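Local coordinates for protein peroxide stress regulator PerR, FUR family (Streptococcus pyogenes, PDB 4LMY) that probably regulates peroxide-stress genes as a DNA-binding transcription factor of the FUR family, holding zinc ions at two sites in the chain, at residues E18-E22 against K23-I27; A33-S36 against Y37-S41; D48-Y51 against R52-P56; A64-Y67 against N68-V72. One frame throughout, in Å; residues are numbered along the deposited sequence.

Starting from the N terminus, interaction 1 ends helix 12-22 and turns the chain toward helix 29-40, where interaction 2 sits. Interaction 3 follows on helix 47-54 and interaction 4 on helix 63-75. All four are local contacts along one continuous run of residues each, so they lie in series: none nests in or crosses another, and none closes a long loop. What joins them is packing between helices. L20 of interaction 1 meets I35 of interaction 2 and V72 of interaction 4, I34 touches both L54 and N69, and I50 packs on V66 and L70, tying the four helices together in what is probably the DNA-binding domain.

Interaction 1 of 4, residues E18-E22 against K23-I27; sequences EHLRE and KHIRI. With ZN (zinc ion), chain E.
I25 N and L20 O are joined by a nearly straight hydrogen bond of 2.9 Å (170° at the hydrogen), while H24 N hydrogen-bonds to R21 O at 2.9 Å, approaching from above the carbonyl plane. The side chains of the residues in the first bond, L20 and I25, cross at an angle, CD2 of the leucine 3.7 Å from CD1 of the isoleucine, and V72 of helix 63-75 packs against both. This is a Schellman motif at the end of helix 12-22: H24 takes the C-prime position with a positive phi of 59°, and L20 with I25 makes the apolar contact that goes with it. K23 N bonds L20 O and H19 O only weakly. The K23 side chain folds back, CG lying 3.2 Å from H19 O, and its NZ makes a salt bridge to E76. Two residues beyond I25, the chain has turned enough for I27 CD1 to rest 3.6 Å from R21 CG. The R21 guanidinium, at the end of an extended chain, makes a salt bridge with E18, OE2 lying in plane at the guanidinium edge, 3.4 Å from NH1 of R21. On another side of the helix, H19 NE2 binds zinc at 2.2 Å together with H4, H6, H97 and H99, consistent with the regulatory metal site of this family. E22 OE2 accepts a hydrogen bond from H6 ND1, a second-shell hold on that ligand.

Interaction 2 of 4, residues A33-S36 against Y37-S41; sequences AIIS and YMIQS
I39 N hydrogen-bonds to I35 O at 2.9 Å, one of four successive bonds that carry helix 29-40 through this stretch of the winged-helix domain expected for a FUR-family protein. M38 N pairs with I34 O at the same 2.9 Å, and Y37 N with A33 O and Q40 N with S36 O complete the ladder. Two of the steps, at I39 and M38, also lay a side chain back along the preceding turn. I39 keeps CG1 beside its own backbone N (chi1 -71°), which sets that carbon 3.2 Å from I35 O and carries CD1 to 3.8 Å from I35 CG2; the two isoleucines lie side by side, pointing the same way. M38 does likewise with CG 3.2 Å from I34 O, then bends at chi2 and chi3 so that SD comes in plane at the edge of the Y37 ring. I34 CG2 and M38 CG are more distant, 4.3 Å apart. Y37 swings differently: its CG stands opposite the backbone N (chi1 178°), so the ring leaves the turn and reaches helix 47-54, where its OH makes a probable hydrogen bond to D53 OD2. Y13 of helix 12-22 lies against S36 and I39, while P45 touches Y37 and M38. The S36 hydroxyl turns back along the helix, OG hydrogen-bonded to K32 O.

Interaction 3 of 4, residues D48-Y51 against R52-P56; sequences DKIY and RDLQP
D48 and R52 form the first of two ionic pairs, four residues apart along helix 47-54. R52 NE meets D48 OD2 at 2.7 Å in an almost straight bond of 170°; the oxygen lies in the guanidinium plane, yet the nitrogen stands above the carboxylate plane, and the two flat groups are turned 54° against each other. A bend at chi3 (-78°) brings the guanidinium back along the helix, where NH2 is 3.6 Å from K49 CA, which lies over one face. The second pair is K49 with D53: NZ comes to OD2 at 2.8 Å on its syn side, and OD1 takes a weaker share. Y37 OH of helix 29-40 shares OD2 as well, so this oxygen is gripped from two helices. K49 NZ is also 4.5 Å from R52 NH1, a proximity of like charges that the two aspartates probably offset.

In the fold, this is probably the short helix of the winged-helix domain expected for a FUR-family protein, between helices 29-40 and 63-75 in the chain, and its apolar side, with I50 buried, faces those two helices. There I50 CG2 lies 3.9 Å from L54 CD1, the two side chains running side by side. I50 also packs on M38 of helix 29-40.

Backbone bonds join each residue to the fourth one on, the last from Q55 N to Y51 O being 3.0 Å long and clearly bent. Q55 and Y51, the residues of that bond, also have side chains lying side by side and pointing the same way, OE1 of Q55 3.7 Å from CE1 of Y51.

Interaction 4 of 4, residues A64-Y67 against N68-V72; sequences ATVY and NNLKV
T65 O is held by two donors from one residue: N69 N at 3.0 Å and, more closely, N69 ND2 at 2.8 Å. They arrive from opposite faces of the T65 carbonyl plane. The hydrogen bond from ND2 is nearly straight, 170° at the hydrogen, with the oxygen in the plane of the N69 amide but ND2 well above that of the carbonyl. With CG of N69 beside its own backbone N (chi1 -81°), the amide folds back along T65, and ND2 comes 3.6 Å from T65 CG2. The other end of the amide is fixed too, since N69 OD1 accepts a hydrogen bond from R31 NE, so both ends set its rotation within the buried side of the helix. Next to it V66 and L70 lie side by side, CG1 of the valine 3.8 Å from CD1 of the leucine, with I50 of helix 47-54 packed on both.

The opposite character shows in A64, Y67, N68 and K71, all exposed. Here the backbone does most of the work: N68 N bonds A64 O, and K71 N bonds Y67 O at 2.9 Å. The N68 amide sits over A64 O, CG 3.1 Å away, without a hydrogen bond to it, and K71 NZ makes a long, weak ion pair with D75. A helix with one buried face and one polar, exposed face suits helix 63-75, probably the DNA-recognition helix of a FUR-type winged-helix domain.

Interaction 1 of 4, residues E18-E22 against K23-I27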
# COMPACT_ATOMS: atom_id res chain seq x y z
N GLU B 18 16.97 -12.45 2.98
CA GLU B 18 16.61 -13.33 4.09
C GLU B 18 16.15 -14.70 3.61
O GLU B 18 16.59 -15.72 4.13
CB GLU B 18 15.53 -12.68 4.97
CG GLU B 18 15.05 -13.55 6.13
CD GLU B 18 16.14 -13.82 7.16
OE1 GLU B 18 15.99 -14.79 7.93
OE2 GLU B 18 17.13 -13.06 7.21
N HIS B 19 15.28 -14.71 2.60
CA HIS B 19 14.80 -15.95 2.01
C HIS B 19 15.95 -16.76 1.40
O HIS B 19 16.02 -17.98 1.57
CB HIS B 19 13.75 -15.68 0.94
CG HIS B 19 12.38 -15.40 1.48
ND1 HIS B 19 11.36 -16.33 1.46
CD2 HIS B 19 11.86 -14.29 2.06
CE1 HIS B 19 10.28 -15.81 2.00
NE2 HIS B 19 10.55 -14.57 2.37
N LEU B 20 16.85 -16.07 0.70
CA LEU B 20 17.99 -16.74 0.08
C LEU B 20 18.96 -17.31 1.11
O LEU B 20 19.48 -18.41 0.93
CB LEU B 20 18.72 -15.79 -0.88
CG LEU B 20 17.96 -15.37 -2.14
CD1 LEU B 20 18.86 -14.59 -3.09
CD2 LEU B 20 17.34 -16.57 -2.84
N ARG B 21 19.21 -16.55 2.18
CA ARG B 21 20.05 -17.03 3.27
C ARG B 21 19.45 -18.28 3.90
O ARG B 21 20.16 -19.24 4.20
CB ARG B 21 20.22 -15.96 4.35
CG ARG B 21 21.14 -14.81 3.99
CD ARG B 21 21.42 -13.95 5.22
NE ARG B 21 21.76 -12.58 4.85
CZ ARG B 21 20.94 -11.55 4.95
NH1 ARG B 21 19.71 -11.72 5.42
NH2 ARG B 21 21.34 -10.34 4.59
N GLU B 22 18.14 -18.25 4.11
CA GLU B 22 17.41 -19.39 4.67
C GLU B 22 17.65 -20.66 3.85
O GLU B 22 17.68 -21.76 4.39
CB GLU B 22 15.91 -19.09 4.75
CG GLU B 22 15.52 -18.17 5.89
CD GLU B 22 14.05 -17.78 5.85
OE1 GLU B 22 13.39 -18.04 4.82
OE2 GLU B 22 13.56 -17.21 6.84
N LYS B 23 17.82 -20.48 2.54
CA LYS B 23 18.03 -21.61 1.63
C LYS B 23 19.51 -21.88 1.37
O LYS B 23 19.85 -22.71 0.53
CB LYS B 23 17.31 -21.36 0.30
CG LYS B 23 15.85 -20.98 0.44
CD LYS B 23 15.05 -22.08 1.12
CE LYS B 23 13.72 -22.29 0.41
NZ LYS B 23 13.93 -22.75 -0.99
N HIS B 24 20.37 -21.17 2.09
CA HIS B 24 21.82 -21.30 1.95
C HIS B 24 22.31 -21.00 0.53
O HIS B 24 23.20 -21.67 0.02
CB HIS B 24 22.30 -22.69 2.38
CG HIS B 24 21.88 -23.07 3.77
ND1 HIS B 24 20.81 -23.91 4.01
CD2 HIS B 24 22.38 -22.72 4.98
CE1 HIS B 24 20.67 -24.06 5.32
NE2 HIS B 24 21.61 -23.36 5.93
N ILE B 25 21.71 -20.00 -0.10
CA ILE B 25 22.15 -19.56 -1.42
C ILE B 25 23.11 -18.39 -1.27
O ILE B 25 22.79 -17.39 -0.62
CB ILE B 25 20.95 -19.15 -2.29
CG1 ILE B 25 20.00 -20.33 -2.46
CG2 ILE B 25 21.43 -18.63 -3.64
CD1 ILE B 25 18.72 -19.98 -3.19
N ARG B 26 24.30 -18.52 -1.85
CA ARG B 26 25.35 -17.51 -1.71
C ARG B 26 24.89 -16.16 -2.24
O ARG B 26 24.29 -16.06 -3.31
CB ARG B 26 26.63 -17.94 -2.43
CG ARG B 26 27.75 -16.91 -2.39
CD ARG B 26 29.02 -17.43 -3.04
NE ARG B 26 30.09 -16.43 -3.06
CZ ARG B 26 31.00 -16.29 -2.10
NH1 ARG B 26 30.98 -17.10 -1.04
NH2 ARG B 26 31.93 -15.35 -2.19
N ILE B 27 25.17 -15.11 -1.47
CA ILE B 27 24.80 -13.76 -1.86
C ILE B 27 26.02 -13.00 -2.36
O ILE B 27 26.76 -12.40 -1.58
CB ILE B 27 24.12 -13.02 -0.70
CG1 ILE B 27 22.87 -13.78 -0.26
CG2 ILE B 27 23.75 -11.61 -1.10
CD1 ILE B 27 22.18 -13.19 0.95
ZN ZN E . 9.30 -13.17 3.44

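Interaction 2 of 4, residues A33-S36 against Y37-S41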
# COMPACT_ATOMS: atom_id res chain seq x y z
N ALA B 33 23.22 -6.76 -6.80
CA ALA B 33 23.02 -5.74 -7.83
C ALA B 33 21.80 -6.04 -8.70
O ALA B 33 21.03 -5.14 -9.04
CB ALA B 33 24.26 -5.59 -8.68
N ILE B 34 21.64 -7.30 -9.07
CA ILE B 34 20.54 -7.71 -9.93
C ILE B 34 19.20 -7.63 -9.20
O ILE B 34 18.19 -7.18 -9.77
CB ILE B 34 20.78 -9.11 -10.53
CG1 ILE B 34 21.96 -9.06 -11.50
CG2 ILE B 34 19.54 -9.63 -11.23
CD1 ILE B 34 22.41 -10.40 -12.01
N ILE B 35 19.19 -8.03 -7.93
CA ILE B 35 17.99 -7.91 -7.10
C ILE B 35 17.55 -6.46 -7.00
O ILE B 35 16.38 -6.14 -7.25
CB ILE B 35 18.21 -8.48 -5.69
CG1 ILE B 35 18.43 -10.00 -5.76
CG2 ILE B 35 17.02 -8.17 -4.79
CD1 ILE B 35 19.03 -10.59 -4.51
N SER B 36 18.48 -5.58 -6.64
CA SER B 36 18.19 -4.16 -6.50
C SER B 36 17.72 -3.56 -7.82
O SER B 36 16.78 -2.77 -7.86
CB SER B 36 19.41 -3.40 -5.99
OG SER B 36 19.76 -3.79 -4.68
N TYR B 37 18.40 -3.95 -8.90
CA TYR B 37 18.03 -3.50 -10.24
C TYR B 37 16.58 -3.86 -10.55
O TYR B 37 15.81 -3.01 -11.02
CB TYR B 37 18.95 -4.12 -11.29
CG TYR B 37 18.60 -3.75 -12.72
CD1 TYR B 37 17.70 -4.52 -13.45
CD2 TYR B 37 19.18 -2.65 -13.33
CE1 TYR B 37 17.38 -4.20 -14.75
CE2 TYR B 37 18.86 -2.32 -14.64
CZ TYR B 37 17.96 -3.10 -15.34
OH TYR B 37 17.64 -2.77 -16.64
N MET B 38 16.21 -5.11 -10.29
CA MET B 38 14.86 -5.60 -10.58
C MET B 38 13.81 -4.91 -9.72
O MET B 38 12.72 -4.60 -10.20
CB MET B 38 14.79 -7.12 -10.40
CG MET B 38 15.59 -7.91 -11.42
SD MET B 38 15.12 -7.49 -13.11
CE MET B 38 13.40 -7.97 -13.12
N ILE B 39 14.15 -4.67 -8.46
CA ILE B 39 13.26 -3.97 -7.54
C ILE B 39 12.99 -2.55 -8.01
O ILE B 39 11.85 -2.07 -7.96
CB ILE B 39 13.83 -3.96 -6.11
CG1 ILE B 39 13.76 -5.36 -5.51
CG2 ILE B 39 13.08 -2.97 -5.23
CD1 ILE B 39 14.40 -5.48 -4.16
N GLN B 40 14.04 -1.87 -8.46
CA GLN B 40 13.93 -0.48 -8.87
C GLN B 40 13.36 -0.32 -10.28
O GLN B 40 12.90 0.77 -10.64
CB GLN B 40 15.29 0.22 -8.79
CG GLN B 40 15.84 0.34 -7.38
CD GLN B 40 16.91 1.41 -7.27
OE1 GLN B 40 17.41 1.91 -8.27
NE2 GLN B 40 17.25 1.77 -6.04
N SER B 41 13.41 -1.38 -11.07
CA SER B 41 12.99 -1.30 -12.47
C SER B 41 11.52 -0.95 -12.62
O SER B 41 10.64 -1.60 -12.06
CB SER B 41 13.31 -2.60 -13.22
OG SER B 41 13.10 -2.43 -14.61

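Interaction 3 of 4, residues D48-Y51 against R52-P56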
# COMPACT_ATOMS: atom_id res chain seq x y z
N ASP B 48 18.81 -9.38 -21.70
CA ASP B 48 19.80 -8.56 -22.38
C ASP B 48 19.85 -7.14 -21.81
O ASP B 48 20.92 -6.58 -21.64
CB ASP B 48 19.53 -8.50 -23.88
CG ASP B 48 20.63 -7.79 -24.65
OD1 ASP B 48 21.76 -8.32 -24.68
OD2 ASP B 48 20.37 -6.72 -25.22
N LYS B 49 18.67 -6.58 -21.53
CA LYS B 49 18.57 -5.24 -20.97
C LYS B 49 19.26 -5.16 -19.61
O LYS B 49 20.04 -4.24 -19.36
CB LYS B 49 17.11 -4.81 -20.83
CG LYS B 49 16.94 -3.48 -20.11
CD LYS B 49 16.46 -2.39 -21.06
CE LYS B 49 16.47 -1.03 -20.38
NZ LYS B 49 17.79 -0.34 -20.48
N ILE B 50 18.97 -6.12 -18.75
CA ILE B 50 19.61 -6.21 -17.44
C ILE B 50 21.12 -6.28 -17.62
O ILE B 50 21.87 -5.54 -16.99
CB ILE B 50 19.16 -7.47 -16.68
CG1 ILE B 50 17.64 -7.47 -16.48
CG2 ILE B 50 19.88 -7.57 -15.34
CD1 ILE B 50 17.10 -8.77 -15.92
N TYR B 51 21.56 -7.17 -18.51
CA TYR B 51 22.97 -7.35 -18.82
C TYR B 51 23.62 -6.05 -19.28
O TYR B 51 24.68 -5.67 -18.79
CB TYR B 51 23.14 -8.45 -19.87
CG TYR B 51 24.52 -8.53 -20.47
CD1 TYR B 51 25.63 -8.78 -19.68
CD2 TYR B 51 24.71 -8.39 -21.84
CE1 TYR B 51 26.90 -8.86 -20.22
CE2 TYR B 51 25.97 -8.47 -22.40
CZ TYR B 51 27.06 -8.71 -21.58
OH TYR B 51 28.32 -8.79 -22.13
N ARG B 52 22.98 -5.36 -20.22
CA ARG B 52 23.53 -4.12 -20.77
C ARG B 52 23.60 -2.99 -19.74
O ARG B 52 24.54 -2.20 -19.74
CB ARG B 52 22.75 -3.67 -22.00
CG ARG B 52 23.07 -4.46 -23.26
CD ARG B 52 22.38 -3.87 -24.49
NE ARG B 52 20.97 -4.22 -24.57
CZ ARG B 52 19.98 -3.41 -24.20
NH1 ARG B 52 20.24 -2.20 -23.73
NH2 ARG B 52 18.72 -3.81 -24.31
N ASP B 53 22.60 -2.92 -18.87
CA ASP B 53 22.52 -1.84 -17.88
C ASP B 53 23.52 -2.00 -16.74
O ASP B 53 24.02 -1.01 -16.20
CB ASP B 53 21.11 -1.71 -17.32
CG ASP B 53 20.16 -1.04 -18.29
OD1 ASP B 53 20.63 -0.47 -19.29
OD2 ASP B 53 18.93 -1.07 -18.04
N LEU B 54 23.81 -3.24 -16.37
CA LEU B 54 24.71 -3.51 -15.25
C LEU B 54 26.16 -3.71 -15.69
O LEU B 54 27.08 -3.64 -14.88
CB LEU B 54 24.23 -4.72 -14.45
CG LEU B 54 22.95 -4.50 -13.64
CD1 LEU B 54 22.48 -5.81 -13.02
CD2 LEU B 54 23.19 -3.46 -12.56
N GLN B 55 26.35 -3.95 -16.99
CA GLN B 55 27.68 -4.14 -17.57
C GLN B 55 28.76 -3.12 -17.16
O GLN B 55 29.88 -3.52 -16.83
CB GLN B 55 27.59 -4.25 -19.10
CG GLN B 55 28.93 -4.13 -19.82
CD GLN B 55 29.86 -5.29 -19.51
OE1 GLN B 55 29.43 -6.36 -19.09
NE2 GLN B 55 31.16 -5.08 -19.73
N PRO B 56 28.44 -1.81 -17.18
CA PRO B 56 29.47 -0.84 -16.77
C PRO B 56 29.99 -1.02 -15.34
O PRO B 56 31.19 -0.92 -15.11
CB PRO B 56 28.74 0.50 -16.88
CG PRO B 56 27.71 0.27 -17.93
CD PRO B 56 27.24 -1.13 -17.70

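Interaction 4 of 4, residues A64-Y67 against N68-V72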
# COMPACT_ATOMS: atom_id res chain seq x y z
N ALA B 64 25.19 -15.06 -19.30
CA ALA B 64 25.02 -16.29 -18.54
C ALA B 64 24.82 -15.99 -17.06
O ALA B 64 24.02 -16.63 -16.39
CB ALA B 64 26.20 -17.22 -18.75
N THR B 65 25.56 -15.01 -16.55
CA THR B 65 25.45 -14.59 -15.16
C THR B 65 24.04 -14.09 -14.87
O THR B 65 23.44 -14.43 -13.85
CB THR B 65 26.46 -13.48 -14.82
OG1 THR B 65 27.79 -13.97 -15.06
CG2 THR B 65 26.32 -13.06 -13.37
N VAL B 66 23.51 -13.27 -15.78
CA VAL B 66 22.16 -12.75 -15.64
C VAL B 66 21.11 -13.87 -15.65
O VAL B 66 20.22 -13.90 -14.80
CB VAL B 66 21.84 -11.71 -16.74
CG1 VAL B 66 20.41 -11.24 -16.63
CG2 VAL B 66 22.81 -10.53 -16.63
N TYR B 67 21.24 -14.79 -16.60
CA TYR B 67 20.35 -15.95 -16.67
C TYR B 67 20.39 -16.75 -15.36
O TYR B 67 19.35 -17.16 -14.84
CB TYR B 67 20.75 -16.87 -17.83
CG TYR B 67 20.19 -16.48 -19.18
CD1 TYR B 67 18.86 -16.09 -19.32
CD2 TYR B 67 20.99 -16.51 -20.32
CE1 TYR B 67 18.35 -15.74 -20.56
CE2 TYR B 67 20.48 -16.16 -21.56
CZ TYR B 67 19.16 -15.78 -21.67
OH TYR B 67 18.66 -15.43 -22.91
N ASN B 68 21.59 -16.97 -14.85
CA ASN B 68 21.78 -17.73 -13.62
C ASN B 68 21.06 -17.09 -12.44
O ASN B 68 20.38 -17.77 -11.67
CB ASN B 68 23.27 -17.87 -13.28
CG ASN B 68 24.00 -18.82 -14.22
OD1 ASN B 68 23.38 -19.63 -14.90
ND2 ASN B 68 25.32 -18.73 -14.24
N ASN B 69 21.20 -15.77 -12.33
CA ASN B 69 20.57 -15.04 -11.24
C ASN B 69 19.05 -14.97 -11.37
O ASN B 69 18.33 -15.10 -10.38
CB ASN B 69 21.16 -13.63 -11.13
CG ASN B 69 22.47 -13.60 -10.38
OD1 ASN B 69 22.50 -13.44 -9.16
ND2 ASN B 69 23.58 -13.76 -11.11
N LEU B 70 18.57 -14.77 -12.60
CA LEU B 70 17.14 -14.75 -12.86
C LEU B 70 16.50 -16.09 -12.55
O LEU B 70 15.38 -16.15 -12.04
CB LEU B 70 16.86 -14.36 -14.32
CG LEU B 70 17.19 -12.92 -14.72
CD1 LEU B 70 16.99 -12.72 -16.21
CD2 LEU B 70 16.35 -11.93 -13.93
N LYS B 71 17.22 -17.17 -12.84
CA LYS B 71 16.76 -18.53 -12.57
C LYS B 71 16.48 -18.73 -11.08
O LYS B 71 15.46 -19.29 -10.70
CB LYS B 71 17.78 -19.55 -13.06
CG LYS B 71 17.55 -20.97 -12.57
CD LYS B 71 17.24 -21.91 -13.72
CE LYS B 71 17.92 -23.25 -13.52
NZ LYS B 71 17.60 -23.85 -12.20
N VAL B 72 17.41 -18.25 -10.25
CA VAL B 72 17.24 -18.33 -8.80
C VAL B 72 16.04 -17.51 -8.34
O VAL B 72 15.19 -18.00 -7.59
CB VAL B 72 18.51 -17.85 -8.06
CG1 VAL B 72 18.23 -17.66 -6.58
CG2 VAL B 72 19.66 -18.82 -8.28